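Local coordinates for protein tryptophan--tRNA ligase (PDB 3JXE) that catalyses the ATP-dependent attachment of L-tryptophan to its cognate tRNA, releasing AMP and diphosphate, at residues B[12-16]-B[250-254]. Residues are numbered along the deposited sequence; the frame is centred on the assembly and turned at random.
With TYM (tryptophanyl-5'AMP), chain E; SO4 (sulfate ion), chain F.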
loop_
_atom_site.group_PDB
_atom_site.type_symbol
_atom_site.label_atom_id
_atom_site.label_comp_id
_atom_site.label_asym_id
_atom_site.label_seq_id
_atom_site.Cartn_x
_atom_site.Cartn_y
_atom_site.Cartn_z
ATOM N N VAL B 12 -12.786 19.807 10.746
ATOM C CA VAL B 12 -14.148 20.311 10.913
ATOM C C VAL B 12 -14.084 21.753 11.416
ATOM O O VAL B 12 -13.615 22.012 12.527
ATOM C CB VAL B 12 -14.986 19.431 11.879
ATOM C CG1 VAL B 12 -16.383 20.014 12.073
ATOM C CG2 VAL B 12 -15.084 18.005 11.359
ATOM N N GLU B 13 -14.549 22.688 10.589
ATOM C CA GLU B 13 -14.477 24.114 10.909
ATOM C C GLU B 13 -15.844 24.787 10.852
ATOM O O GLU B 13 -16.649 24.490 9.971
ATOM C CB GLU B 13 -13.511 24.827 9.959
ATOM C CG GLU B 13 -12.042 24.457 10.155
ATOM C CD GLU B 13 -11.139 24.980 9.043
ATOM O OE1 GLU B 13 -11.654 25.527 8.035
ATOM O OE2 GLU B 13 -9.902 24.838 9.178
ATOM N N GLY B 14 -16.096 25.688 11.798
ATOM C CA GLY B 14 -17.342 26.454 11.836
ATOM C C GLY B 14 -18.520 25.704 12.433
ATOM O O GLY B 14 -18.431 24.502 12.699
ATOM N N VAL B 15 -19.621 26.422 12.656
ATOM C CA VAL B 15 -20.852 25.812 13.166
ATOM C C VAL B 15 -21.465 24.910 12.103
ATOM O O VAL B 15 -21.746 25.345 10.983
ATOM C CB VAL B 15 -21.889 26.854 13.706
ATOM C CG1 VAL B 15 -21.339 27.520 15.014
ATOM C CG2 VAL B 15 -22.239 27.935 12.610
ATOM N N VAL B 16 -21.648 23.643 12.457
ATOM C CA VAL B 16 -22.073 22.634 11.494
ATOM C C VAL B 16 -23.590 22.431 11.499
ATOM O O VAL B 16 -24.183 22.117 12.532
ATOM C CB VAL B 16 -21.294 21.290 11.690
ATOM C CG1 VAL B 16 -21.138 20.945 13.175
ATOM C CG2 VAL B 16 -21.947 20.150 10.923
ATOM N N LEU B 250 -18.654 26.598 20.182
ATOM C CA LEU B 250 -19.814 25.876 19.663
ATOM C C LEU B 250 -19.592 25.498 18.194
ATOM O O LEU B 250 -20.361 24.724 17.614
ATOM C CB LEU B 250 -21.104 26.699 19.842
ATOM C CG LEU B 250 -21.370 27.985 19.038
ATOM C CD1 LEU B 250 -22.861 28.324 19.055
ATOM C CD2 LEU B 250 -20.541 29.182 19.521
ATOM N N SER B 251 -18.530 26.051 17.610
ATOM C CA SER B 251 -18.133 25.754 16.236
ATOM C C SER B 251 -17.024 24.700 16.201
ATOM O O SER B 251 -16.294 24.519 17.179
ATOM C CB SER B 251 -17.685 27.031 15.517
ATOM O OG SER B 251 -16.419 27.477 15.974
ATOM N N GLY B 252 -16.903 24.015 15.065
ATOM C CA GLY B 252 -15.946 22.923 14.912
ATOM C C GLY B 252 -16.351 21.711 15.728
ATOM O O GLY B 252 -17.536 21.387 15.831
ATOM N N LYS B 253 -15.359 21.042 16.309
ATOM C CA LYS B 253 -15.589 19.885 17.175
ATOM C C LYS B 253 -14.502 19.791 18.246
ATOM O O LYS B 253 -13.549 20.575 18.240
ATOM C CB LYS B 253 -15.653 18.588 16.353
ATOM C CG LYS B 253 -14.345 18.190 15.672
ATOM C CD LYS B 253 -14.491 16.875 14.928
ATOM C CE LYS B 253 -13.175 16.432 14.310
ATOM N NZ LYS B 253 -12.210 15.927 15.326
ATOM N N MET B 254 -14.651 18.839 19.164
ATOM C CA MET B 254 -13.613 18.556 20.145
ATOM C C MET B 254 -12.423 17.928 19.433
ATOM O O MET B 254 -12.547 16.870 18.814
ATOM C CB MET B 254 -14.132 17.624 21.239
ATOM C CG MET B 254 -13.182 17.471 22.413
ATOM S SD MET B 254 -13.591 16.100 23.506
ATOM C CE MET B 254 -15.056 16.724 24.322
HETATM P P TYM E . -10.234 9.627 13.967
HETATM O O1P TYM E . -9.119 8.895 14.610
HETATM O O2P TYM E . -10.073 11.059 13.633
HETATM O "O5'" TYM E . -11.546 9.495 14.891
HETATM C "C5'" TYM E . -11.975 8.202 15.334
HETATM C "C4'" TYM E . -13.502 8.139 15.463
HETATM O "O4'" TYM E . -13.968 9.263 16.261
HETATM C "C1'" TYM E . -14.966 9.998 15.494
HETATM N N9 TYM E . -14.829 11.416 15.953
HETATM C C4 TYM E . -15.716 12.081 16.693
HETATM N N3 TYM E . -16.919 11.763 17.209
HETATM C C2 TYM E . -17.612 12.643 17.922
HETATM N N1 TYM E . -17.148 13.862 18.154
HETATM C C6 TYM E . -15.953 14.247 17.671
HETATM N N6 TYM E . -15.501 15.474 17.914
HETATM C C5 TYM E . -15.201 13.348 16.918
HETATM N N7 TYM E . -14.019 13.409 16.313
HETATM C C8 TYM E . -13.792 12.229 15.731
HETATM C "C2'" TYM E . -14.619 9.712 14.035
HETATM O "O2'" TYM E . -15.788 9.807 13.225
HETATM C "C3'" TYM E . -14.177 8.254 14.096
HETATM O "O3'" TYM E . -15.327 7.392 14.087
HETATM N NH3 TYM E . -9.136 7.958 9.434
HETATM C CA TYM E . -9.941 7.644 10.622
HETATM C CB TYM E . -9.597 6.239 11.119
HETATM C CG TYM E . -10.546 5.156 10.520
HETATM C CD2 TYM E . -11.919 5.022 10.700
HETATM C CE2 TYM E . -12.342 3.902 9.972
HETATM C CE3 TYM E . -12.847 5.765 11.427
HETATM C CD1 TYM E . -10.180 4.136 9.711
HETATM N NE1 TYM E . -11.295 3.350 9.364
HETATM C CZ2 TYM E . -13.682 3.534 9.978
HETATM C CZ3 TYM E . -14.192 5.393 11.427
HETATM C CH2 TYM E . -14.610 4.277 10.703
HETATM C C TYM E . -9.647 8.654 11.737
HETATM O O TYM E . -8.562 9.237 11.783
HETATM O OPP TYM E . -10.679 8.823 12.629
HETATM S S SO4 F . -9.039 15.145 16.541
HETATM O O1 SO4 F . -9.070 16.217 15.549
HETATM O O2 SO4 F . -10.314 15.098 17.248
HETATM O O3 SO4 F . -8.809 13.860 15.888
HETATM O O4 SO4 F . -7.956 15.395 17.483
#
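Lys253 NZ, at the end of a chain packed against Val12, donates a hydrogen bond to adenine N7 of tryptophanyl-5'AMP at 3.3 Å and a weak one to sulfate O1. The isopropyl group of Val12 lies across this lysine chain at about a right angle, CG2 3.8 Å from CD. The chain is extended up to CE, then bends (chi4 74°), bringing NZ to the adenine. A leucine in place of Lys253 would probably leave adenine N7 without this donor and take one of several partners from the sulfate, which His87 and His90 also bind.

Gly252 N donates to Gly14 O over 2.9 Å in a nearly straight bond (171° at the hydrogen), reaching the oxygen from above the carbonyl plane. It joins the turn that follows strand 11-13, the second strand of an N-terminal hairpin, to the loop entering the KMSKS motif of this class I synthetase. Beside it Gly252 CA makes a CA-H...O contact of 3.5 Å with Val12 O. At the outer end, Val15 CG1 lies 3.7 Å from Ser251 CB and also touches Leu250 CG, while Ser251 OG bonds Ser249. The N-terminal hairpin thus supplies apolar packing to the aliphatic part of a lysine whose amine meets the adenine, and a sulfate probably picked up from the crystallisation liquor.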